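Local coordinates for protein giardin subunit alpha-1 (Giardia intestinalis, PDB 4EVH) that binds calcium and, calcium-dependently, phospholipids including phosphatidylserine, and is involved in parasite attachment to the intestinal mucosa and in cytoskeletal rearrangement during encystation, at residues Arg78-Arg83 and Arg116-Pro121; Lys133-Leu138 and Lys211-Thr216; Cys237-Lys242 and Arg278-Arg283. All blocks are in the same frame, centred on the assembly; numbering follows the deposited sequence.

Interaction 1. Residues Arg78-Arg83 and Arg116-Pro121; sequences RAQHIR and RMFKKP
Arg83 lies over one face of the Phe118 ring, and this stack joins helix 74-87 to the C-terminal end of helix 104-118 within what is predicted to be the second repeat of the all-helical annexin fold. The guanidinium is nearly flat on the ring, the planes 28° apart. Its CZ is 4.6 Å from the centroid of the Phe118 ring and displaced from the normal, so this is an off-centre cation-pi contact. The two side chains run past each other in opposite directions, with the guanidinium reaching back toward Phe118 CB; the exact fit of the Arg83 stem over the ring is doubtful. The packed side is easy to recognise. Met117 CB covers the other face of Phe118, while the backbone of Ala79 comes to its edge, with Ala79 O 3.3 Å from Phe118 CE1. Beside it, Ala79 CB rests against Met117 SD at 3.8 Å. Gln80 crosses Met117 at about a right angle, its NE2 3.5 Å from the Met117 CE methyl, where the contact begins to open out. Tyr114 adds an edge-to-face ring contact with Phe118. The far end is looser and wetter. There Lys120, past the positive-phi residue Lys119, brings CD to the edge of the guanidinium, in its plane. Its ammonium and the guanidinium are like charges, with Arg83 NH2 and Lys120 NZ 4.4 Å apart; a long, weak ion pair from Arg83 to Asp125 probably eases this. A water bridges them, accepting from Lys120 NZ and, weakly, from Arg83 NH1. The Lys120 chain stays extended until chi4 (59°) turns its ammonium back to the end of the helix, where NZ donates to Phe118 O at 3.0 Å, in the carbonyl plane.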
loop_
_atom_site.group_PDB
_atom_site.type_symbol
_atom_site.label_atom_id
_atom_site.label_comp_id
_atom_site.label_asym_id
_atom_site.label_seq_id
_atom_site.Cartn_x
_atom_site.Cartn_y
_atom_site.Cartn_z
ATOM N N ARG A 78 2.101 2.740 -9.734
ATOM C CA ARG A 78 1.477 3.624 -8.773
ATOM C C ARG A 78 0.802 4.814 -9.460
ATOM O O ARG A 78 -0.393 5.031 -9.283
ATOM C CB ARG A 78 2.481 4.059 -7.710
ATOM C CG ARG A 78 1.857 4.551 -6.425
ATOM C CD ARG A 78 2.871 4.721 -5.309
ATOM N NE ARG A 78 2.226 4.455 -4.036
ATOM C CZ ARG A 78 2.429 3.372 -3.296
ATOM N NH1 ARG A 78 3.317 2.458 -3.652
ATOM N NH2 ARG A 78 1.750 3.215 -2.177
ATOM N N ALA A 79 1.534 5.557 -10.278
ATOM C CA ALA A 79 0.954 6.723 -10.964
ATOM C C ALA A 79 -0.289 6.396 -11.804
ATOM O O ALA A 79 -1.184 7.230 -11.949
ATOM C CB ALA A 79 2.001 7.442 -11.804
ATOM N N GLN A 80 -0.355 5.187 -12.350
ATOM C CA GLN A 80 -1.551 4.759 -13.071
ATOM C C GLN A 80 -2.721 4.486 -12.113
ATOM O O GLN A 80 -3.870 4.880 -12.384
ATOM C CB GLN A 80 -1.258 3.505 -13.886
ATOM C CG GLN A 80 -2.342 3.141 -14.885
ATOM C CD GLN A 80 -2.516 4.203 -15.964
ATOM O OE1 GLN A 80 -3.434 5.027 -15.881
ATOM N NE2 GLN A 80 -1.638 4.185 -16.988
ATOM N N HIS A 81 -2.429 3.788 -11.012
ATOM C CA HIS A 81 -3.422 3.557 -9.963
ATOM C C HIS A 81 -3.936 4.896 -9.455
ATOM O O HIS A 81 -5.137 5.102 -9.348
ATOM C CB HIS A 81 -2.827 2.758 -8.807
ATOM C CG HIS A 81 -2.710 1.290 -9.080
ATOM N ND1 HIS A 81 -3.470 0.646 -10.030
ATOM C CD2 HIS A 81 -1.917 0.341 -8.526
ATOM C CE1 HIS A 81 -3.155 -0.639 -10.044
ATOM N NE2 HIS A 81 -2.208 -0.848 -9.147
ATOM N N ILE A 82 -3.021 5.816 -9.160
ATOM C CA ILE A 82 -3.406 7.173 -8.769
ATOM C C ILE A 82 -4.159 7.900 -9.883
ATOM O O ILE A 82 -5.061 8.690 -9.621
ATOM C CB ILE A 82 -2.196 8.016 -8.331
ATOM C CG1 ILE A 82 -1.487 7.359 -7.138
ATOM C CG2 ILE A 82 -2.626 9.440 -8.013
ATOM C CD1 ILE A 82 -0.413 8.222 -6.498
ATOM N N ARG A 83 -3.801 7.637 -11.129
ATOM C CA ARG A 83 -4.574 8.189 -12.228
ATOM C C ARG A 83 -5.988 7.642 -12.188
ATOM O O ARG A 83 -6.952 8.392 -12.364
ATOM C CB ARG A 83 -3.960 7.829 -13.574
ATOM C CG ARG A 83 -3.973 8.985 -14.582
ATOM C CD ARG A 83 -5.278 9.771 -14.584
ATOM N NE ARG A 83 -5.042 11.201 -14.386
ATOM C CZ ARG A 83 -4.769 12.066 -15.362
ATOM N NH1 ARG A 83 -4.701 11.658 -16.626
ATOM N NH2 ARG A 83 -4.567 13.351 -15.072
ATOM N N ARG A 116 5.674 12.118 -16.166
ATOM C CA ARG A 116 6.119 11.486 -17.387
ATOM C C ARG A 116 4.880 11.009 -18.116
ATOM O O ARG A 116 4.671 11.311 -19.281
ATOM C CB ARG A 116 7.049 10.323 -17.076
ATOM C CG ARG A 116 7.883 9.855 -18.228
ATOM C CD ARG A 116 9.109 9.084 -17.721
ATOM N NE ARG A 116 8.763 8.027 -16.770
ATOM C CZ ARG A 116 8.842 8.136 -15.439
ATOM N NH1 ARG A 116 9.269 9.265 -14.877
ATOM N NH2 ARG A 116 8.493 7.110 -14.658
ATOM N N MET A 117 4.030 10.295 -17.402
ATOM C CA MET A 117 2.855 9.692 -18.008
ATOM C C MET A 117 1.798 10.707 -18.473
ATOM O O MET A 117 1.391 10.687 -19.638
ATOM C CB MET A 117 2.255 8.653 -17.061
ATOM C CG MET A 117 3.263 7.573 -16.644
ATOM S SD MET A 117 2.691 6.387 -15.391
ATOM C CE MET A 117 1.614 5.302 -16.343
ATOM N N PHE A 118 1.359 11.594 -17.586
ATOM C CA PHE A 118 0.183 12.414 -17.893
ATOM C C PHE A 118 0.476 13.918 -17.949
ATOM O O PHE A 118 -0.447 14.733 -17.918
ATOM C CB PHE A 118 -0.976 12.132 -16.908
ATOM C CG PHE A 118 -1.028 10.704 -16.398
ATOM C CD1 PHE A 118 -0.583 10.391 -15.115
ATOM C CD2 PHE A 118 -1.520 9.678 -17.190
ATOM C CE1 PHE A 118 -0.619 9.085 -14.636
ATOM C CE2 PHE A 118 -1.560 8.361 -16.713
ATOM C CZ PHE A 118 -1.106 8.072 -15.435
ATOM N N LYS A 119 1.751 14.287 -18.036
ATOM C CA LYS A 119 2.143 15.699 -18.108
ATOM C C LYS A 119 1.382 16.600 -17.138
ATOM O O LYS A 119 1.097 17.746 -17.451
ATOM C CB LYS A 119 2.009 16.244 -19.533
ATOM C CG LYS A 119 3.133 15.828 -20.480
ATOM C CD LYS A 119 2.974 14.390 -20.992
ATOM C CE LYS A 119 4.068 14.025 -22.010
ATOM N NZ LYS A 119 5.462 14.191 -21.473
ATOM N N LYS A 120 1.074 16.077 -15.954
ATOM C CA LYS A 120 0.349 16.829 -14.929
ATOM C C LYS A 120 1.017 16.705 -13.571
ATOM O O LYS A 120 1.794 15.780 -13.336
ATOM C CB LYS A 120 -1.101 16.352 -14.831
ATOM C CG LYS A 120 -1.940 16.696 -16.052
ATOM C CD LYS A 120 -3.293 16.022 -16.020
ATOM C CE LYS A 120 -4.020 16.255 -17.332
ATOM N NZ LYS A 120 -3.242 15.725 -18.484
ATOM N N PRO A 121 0.735 17.654 -12.675
ATOM C CA PRO A 121 1.255 17.525 -11.320
ATOM C C PRO A 121 0.260 16.731 -10.462
ATOM O O PRO A 121 -0.825 17.191 -10.098
ATOM C CB PRO A 121 1.395 18.984 -10.853
ATOM C CG PRO A 121 0.718 19.839 -11.919
ATOM C CD PRO A 121 -0.005 18.911 -12.848
HETATM O O HOH W 1 -3.129 13.289 -19.085
#

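Interaction 2. Residues Lys133-Leu138 and Lys211-Thr216; sequences KEDWCL and KTDYYT
Asp213 OD1 accepts from the backbone N of Trp136 at 2.8 Å, with an N-H...O angle of 150°. A side chain from one helix thus takes up an N-H in the first turn of another, helix 135-145, whose N-cap is Glu134. This joins the predicted second and third annexin repeats. The donor comes to the syn side of the carboxylate but 30° out of its plane. The N-terminus of the helix would be expected to suit a negative charge here, which probably offsets the nearness of a second carboxylate, with Glu134 OE2 4.2 Å from Asp213 OD1. The Trp136 indole stands between the two segments. Thr212 OG1 lies 3.7 Å above one face, toward the rim, and Cys137 SG is over the opposite face. Asp213 OD1 reaches the indole at its edge, the carboxylate turned almost perpendicular to the ring. With chi1 at 78°, CG of Trp136 sits between its backbone N and carbonyl carbon, which brings the indole back beside Glu134. That glutamate helps hold the ring's rotation, with OE1 accepting from Trp136 NE1. Thr212 OG1 has its own polar partner in His92, whose ring also meets Trp136, and Asp135 OD1 is hydrogen-bonded to Tyr209 OH. One turn along helix 211-225, Thr216 OG1 donates to Thr212 O at 2.9 Å, nearly in line with the carbonyl bond.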
loop_
_atom_site.group_PDB
_atom_site.type_symbol
_atom_site.label_atom_id
_atom_site.label_comp_id
_atom_site.label_asym_id
_atom_site.label_seq_id
_atom_site.Cartn_x
_atom_site.Cartn_y
_atom_site.Cartn_z
ATOM N N LYS A 133 -12.740 19.857 2.016
ATOM C CA LYS A 133 -13.919 20.060 2.851
ATOM C C LYS A 133 -13.958 19.160 4.082
ATOM O O LYS A 133 -14.481 19.547 5.118
ATOM C CB LYS A 133 -15.196 19.899 2.021
ATOM C CG LYS A 133 -15.447 21.042 1.024
ATOM C CD LYS A 133 -16.283 22.167 1.650
ATOM C CE LYS A 133 -15.437 23.359 2.068
ATOM N NZ LYS A 133 -14.844 24.042 0.876
ATOM N N GLU A 134 -13.415 17.958 3.970
ATOM C CA GLU A 134 -13.346 17.068 5.118
ATOM C C GLU A 134 -11.936 17.009 5.700
ATOM O O GLU A 134 -10.964 17.374 5.047
ATOM C CB GLU A 134 -13.827 15.665 4.740
ATOM C CG GLU A 134 -15.334 15.568 4.512
ATOM C CD GLU A 134 -15.758 14.211 4.003
ATOM O OE1 GLU A 134 -15.865 14.049 2.765
ATOM O OE2 GLU A 134 -15.976 13.305 4.839
ATOM N N ASP A 135 -11.823 16.548 6.934
ATOM C CA ASP A 135 -10.509 16.369 7.518
ATOM C C ASP A 135 -9.658 15.393 6.701
ATOM O O ASP A 135 -8.470 15.644 6.496
ATOM C CB ASP A 135 -10.618 15.937 8.982
ATOM C CG ASP A 135 -10.771 17.119 9.914
ATOM O OD1 ASP A 135 -10.727 16.938 11.146
ATOM O OD2 ASP A 135 -10.922 18.244 9.406
ATOM N N TRP A 136 -10.266 14.300 6.225
ATOM C CA TRP A 136 -9.536 13.277 5.468
ATOM C C TRP A 136 -8.827 13.834 4.234
ATOM O O TRP A 136 -7.780 13.326 3.819
ATOM C CB TRP A 136 -10.439 12.106 5.076
ATOM C CG TRP A 136 -11.348 12.371 3.911
ATOM C CD1 TRP A 136 -12.657 12.735 3.973
ATOM C CD2 TRP A 136 -11.024 12.277 2.509
ATOM N NE1 TRP A 136 -13.169 12.877 2.705
ATOM C CE2 TRP A 136 -12.191 12.598 1.792
ATOM C CE3 TRP A 136 -9.866 11.950 1.797
ATOM C CZ2 TRP A 136 -12.232 12.609 0.394
ATOM C CZ3 TRP A 136 -9.916 11.959 0.405
ATOM C CH2 TRP A 136 -11.089 12.291 -0.278
ATOM N N CYS A 137 -9.404 14.878 3.656
ATOM C CA CYS A 137 -8.817 15.561 2.525
ATOM C C CYS A 137 -7.565 16.268 2.963
ATOM O O CYS A 137 -6.546 16.238 2.275
ATOM C CB CYS A 137 -9.786 16.620 1.984
ATOM S SG CYS A 137 -11.337 15.976 1.368
ATOM N N LEU A 138 -7.653 16.940 4.103
ATOM C CA LEU A 138 -6.563 17.807 4.528
ATOM C C LEU A 138 -5.410 16.943 4.989
ATOM O O LEU A 138 -4.230 17.243 4.718
ATOM C CB LEU A 138 -6.997 18.747 5.642
ATOM C CG LEU A 138 -8.337 19.480 5.522
ATOM C CD1 LEU A 138 -8.198 20.927 5.990
ATOM C CD2 LEU A 138 -8.943 19.409 4.119
ATOM N N LYS A 211 -16.949 7.400 8.832
ATOM C CA LYS A 211 -16.887 7.223 7.381
ATOM C C LYS A 211 -15.467 7.328 6.818
ATOM O O LYS A 211 -14.550 6.685 7.320
ATOM C CB LYS A 211 -17.868 8.163 6.660
ATOM C CG LYS A 211 -19.282 7.590 6.573
ATOM C CD LYS A 211 -20.253 8.515 5.841
ATOM C CE LYS A 211 -21.682 7.970 5.920
ATOM N NZ LYS A 211 -22.707 8.815 5.240
ATOM N N THR A 212 -15.293 8.114 5.765
ATOM C CA THR A 212 -14.012 8.167 5.102
ATOM C C THR A 212 -13.028 9.043 5.905
ATOM O O THR A 212 -11.808 8.900 5.795
ATOM C CB THR A 212 -14.159 8.579 3.614
ATOM O OG1 THR A 212 -12.887 9.000 3.087
ATOM C CG2 THR A 212 -15.188 9.687 3.470
ATOM N N ASP A 213 -13.562 9.925 6.741
ATOM C CA ASP A 213 -12.728 10.625 7.713
ATOM C C ASP A 213 -12.057 9.576 8.594
ATOM O O ASP A 213 -10.827 9.525 8.704
ATOM C CB ASP A 213 -13.580 11.560 8.576
ATOM C CG ASP A 213 -13.278 13.028 8.335
ATOM O OD1 ASP A 213 -12.634 13.370 7.316
ATOM O OD2 ASP A 213 -13.694 13.849 9.179
ATOM N N TYR A 214 -12.886 8.727 9.199
ATOM C CA TYR A 214 -12.423 7.653 10.075
ATOM C C TYR A 214 -11.304 6.782 9.520
ATOM O O TYR A 214 -10.347 6.467 10.228
ATOM C CB TYR A 214 -13.565 6.712 10.435
ATOM C CG TYR A 214 -13.059 5.477 11.128
ATOM C CD1 TYR A 214 -12.733 5.509 12.472
ATOM C CD2 TYR A 214 -12.870 4.288 10.431
ATOM C CE1 TYR A 214 -12.255 4.388 13.112
ATOM C CE2 TYR A 214 -12.380 3.162 11.058
ATOM C CZ TYR A 214 -12.080 3.217 12.404
ATOM O OH TYR A 214 -11.616 2.106 13.063
ATOM N N TYR A 215 -11.456 6.351 8.273
ATOM C CA TYR A 215 -10.544 5.366 7.726
ATOM C C TYR A 215 -9.204 5.961 7.415
ATOM O O TYR A 215 -8.189 5.286 7.564
ATOM C CB TYR A 215 -11.130 4.661 6.503
ATOM C CG TYR A 215 -12.311 3.823 6.887
ATOM C CD1 TYR A 215 -12.147 2.582 7.482
ATOM C CD2 TYR A 215 -13.606 4.303 6.702
ATOM C CE1 TYR A 215 -13.240 1.840 7.855
ATOM C CE2 TYR A 215 -14.696 3.575 7.068
ATOM C CZ TYR A 215 -14.515 2.348 7.640
ATOM O OH TYR A 215 -15.628 1.635 7.993
ATOM N N THR A 216 -9.193 7.222 6.996
ATOM C CA THR A 216 -7.946 7.835 6.549
ATOM C C THR A 216 -6.922 7.841 7.683
ATOM O O THR A 216 -5.800 7.359 7.505
ATOM C CB THR A 216 -8.157 9.252 6.018
ATOM O OG1 THR A 216 -9.038 9.207 4.894
ATOM C CG2 THR A 216 -6.839 9.857 5.575
#

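Interaction 3. Residues Cys237-Lys242 and Arg278-Arg283; sequences CACNDK and RCFDKR. With CA (calcium ion), chain C.
Cys279, at the end of helix 272-279, pushes its side chain against Cys239 near the end of helix 227-240. The two sulfurs meet side by side, modelled closer than an ordinary contact, so their exact placement is doubtful. Next to this pair the Phe280 ring fills the hollow alongside the last turn of helix 227-240. Its CZ comes within 4.2 Å of Ala238 CB, while its CE2 rim lies 4.1 Å from Cys239 SG. That sulfur is oblique to the ring, 68° off the normal. Phe280 CG is anti to its carbonyl carbon (chi1 -64°), which turns the ring inward, where Met248 of helix 245-255 and Ala285 and Leu288 of helix 284-291 also pack on it. Beyond the phenylalanine the chain swings outward. Asp281 OD2 accepts from Arg283 N, capping the turn into helix 284-291, and Asp281 OD1 binds a calcium ion at a rather long 2.9 Å. Glu63 OE2 is the other protein ligand, and its OE1 forms a salt bridge with Arg283. The result is a calcium site bridging the loop between helices 272-279 and 284-291 of the predicted fourth repeat and Glu63 of the predicted first, in a calcium-binding annexin.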
loop_
_atom_site.group_PDB
_atom_site.type_symbol
_atom_site.label_atom_id
_atom_site.label_comp_id
_atom_site.label_asym_id
_atom_site.label_seq_id
_atom_site.Cartn_x
_atom_site.Cartn_y
_atom_site.Cartn_z
ATOM N N CYS A 237 -9.354 -5.914 5.351
ATOM C CA CYS A 237 -10.433 -5.156 4.712
ATOM C C CYS A 237 -10.749 -5.741 3.351
ATOM O O CYS A 237 -11.910 -5.835 2.953
ATOM C CB CYS A 237 -10.040 -3.698 4.528
ATOM S SG CYS A 237 -9.991 -2.733 6.029
ATOM N N ALA A 238 -9.697 -6.121 2.634
ATOM C CA ALA A 238 -9.856 -6.700 1.314
ATOM C C ALA A 238 -10.587 -8.030 1.448
ATOM O O ALA A 238 -11.294 -8.464 0.543
ATOM C CB ALA A 238 -8.502 -6.881 0.652
ATOM N N CYS A 239 -10.433 -8.669 2.598
ATOM C CA CYS A 239 -11.059 -9.957 2.804
ATOM C C CYS A 239 -12.542 -9.795 3.096
ATOM O O CYS A 239 -13.369 -10.538 2.573
ATOM C CB CYS A 239 -10.361 -10.727 3.923
ATOM S SG CYS A 239 -9.592 -12.276 3.352
ATOM N N ASN A 240 -12.879 -8.806 3.914
ATOM C CA ASN A 240 -14.266 -8.613 4.321
ATOM C C ASN A 240 -15.107 -7.966 3.235
ATOM O O ASN A 240 -16.316 -8.184 3.171
ATOM C CB ASN A 240 -14.353 -7.815 5.625
ATOM C CG ASN A 240 -13.604 -8.483 6.772
ATOM O OD1 ASN A 240 -13.207 -9.653 6.683
ATOM N ND2 ASN A 240 -13.413 -7.741 7.862
ATOM N N ASP A 241 -14.470 -7.165 2.382
ATOM C CA ASP A 241 -15.161 -6.568 1.244
ATOM C C ASP A 241 -15.229 -7.598 0.126
ATOM O O ASP A 241 -15.103 -7.280 -1.059
ATOM C CB ASP A 241 -14.475 -5.282 0.807
ATOM C CG ASP A 241 -14.613 -4.179 1.840
ATOM O OD1 ASP A 241 -15.034 -4.488 2.986
ATOM O OD2 ASP A 241 -14.306 -3.011 1.504
ATOM N N LYS A 242 -15.405 -8.846 0.563
ATOM C CA LYS A 242 -15.709 -9.993 -0.284
ATOM C C LYS A 242 -14.624 -10.335 -1.296
ATOM O O LYS A 242 -14.912 -10.615 -2.460
ATOM C CB LYS A 242 -17.072 -9.824 -0.965
ATOM C CG LYS A 242 -18.202 -10.558 -0.262
ATOM C CD LYS A 242 -19.523 -10.372 -1.020
ATOM C CE LYS A 242 -20.662 -11.166 -0.399
ATOM N NZ LYS A 242 -20.978 -10.698 0.983
ATOM N N ARG A 278 -10.119 -18.610 1.834
ATOM C CA ARG A 278 -11.554 -18.405 1.985
ATOM C C ARG A 278 -12.147 -17.323 1.069
ATOM O O ARG A 278 -12.974 -17.621 0.217
ATOM C CB ARG A 278 -11.849 -18.052 3.447
ATOM C CG ARG A 278 -13.257 -18.390 3.914
ATOM C CD ARG A 278 -13.571 -17.671 5.205
ATOM N NE ARG A 278 -14.114 -16.350 4.924
ATOM C CZ ARG A 278 -13.608 -15.213 5.394
ATOM N NH1 ARG A 278 -12.541 -15.240 6.185
ATOM N NH2 ARG A 278 -14.180 -14.051 5.083
ATOM N N CYS A 279 -11.724 -16.077 1.270
ATOM C CA CYS A 279 -12.289 -14.910 0.589
ATOM C C CYS A 279 -12.023 -14.781 -0.900
ATOM O O CYS A 279 -12.795 -14.143 -1.613
ATOM C CB CYS A 279 -11.752 -13.634 1.220
ATOM S SG CYS A 279 -12.398 -13.275 2.821
ATOM N N PHE A 280 -10.897 -15.309 -1.364
ATOM C CA PHE A 280 -10.547 -15.143 -2.773
ATOM C C PHE A 280 -10.685 -16.444 -3.531
ATOM O O PHE A 280 -10.414 -17.528 -3.007
ATOM C CB PHE A 280 -9.146 -14.547 -2.935
ATOM C CG PHE A 280 -9.031 -13.167 -2.386
ATOM C CD1 PHE A 280 -9.296 -12.069 -3.182
ATOM C CD2 PHE A 280 -8.689 -12.962 -1.060
ATOM C CE1 PHE A 280 -9.199 -10.783 -2.671
ATOM C CE2 PHE A 280 -8.604 -11.681 -0.541
ATOM C CZ PHE A 280 -8.860 -10.588 -1.350
ATOM N N ASP A 281 -11.112 -16.333 -4.776
ATOM C CA ASP A 281 -11.381 -17.528 -5.552
ATOM C C ASP A 281 -10.126 -18.348 -5.905
ATOM O O ASP A 281 -8.983 -17.957 -5.625
ATOM C CB ASP A 281 -12.181 -17.185 -6.807
ATOM C CG ASP A 281 -11.314 -17.066 -8.018
ATOM O OD1 ASP A 281 -10.679 -16.001 -8.191
ATOM O OD2 ASP A 281 -11.269 -18.050 -8.787
ATOM N N LYS A 282 -10.387 -19.491 -6.532
ATOM C CA LYS A 282 -9.393 -20.505 -6.844
ATOM C C LYS A 282 -8.307 -20.047 -7.823
ATOM O O LYS A 282 -7.314 -20.723 -7.996
ATOM C CB LYS A 282 -10.131 -21.705 -7.437
ATOM C CG LYS A 282 -9.459 -23.045 -7.257
ATOM C CD LYS A 282 -10.340 -24.157 -7.849
ATOM C CE LYS A 282 -10.759 -23.854 -9.294
ATOM N NZ LYS A 282 -11.596 -24.952 -9.883
ATOM N N ARG A 283 -8.511 -18.918 -8.490
ATOM C CA ARG A 283 -7.497 -18.395 -9.402
ATOM C C ARG A 283 -6.636 -17.388 -8.658
ATOM O O ARG A 283 -5.434 -17.571 -8.530
ATOM C CB ARG A 283 -8.128 -17.761 -10.652
ATOM C CG ARG A 283 -7.109 -17.113 -11.596
ATOM C CD ARG A 283 -7.754 -16.408 -12.795
ATOM N NE ARG A 283 -6.756 -15.817 -13.696
ATOM C CZ ARG A 283 -7.024 -14.890 -14.616
ATOM N NH1 ARG A 283 -8.259 -14.443 -14.766
ATOM N NH2 ARG A 283 -6.065 -14.404 -15.391
HETATM CA CA CA C . -11.098 -14.180 -10.391
#

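Overall arrangement
The three contacts follow one another along the chain without overlapping. Interaction 1 lies within the predicted second annexin repeat, interaction 2 joins the second to the third, and interaction 3 lies within the fourth. Their centres are 23 to 28 Å apart and none touches another; interactions 2 and 3 come closest, at about 6 Å between nearest atoms, on helices 211-225 and 227-240, which follow each other in the chain. Helix 122-130 runs from the end of interaction 1 toward interaction 2, and His81 and Arg78 of helix 74-87 pack on helix 245-255, next to interaction 3. The three contacts tie helices within and between repeats, and the calcium at interaction 3 also draws in Glu63 of the predicted first.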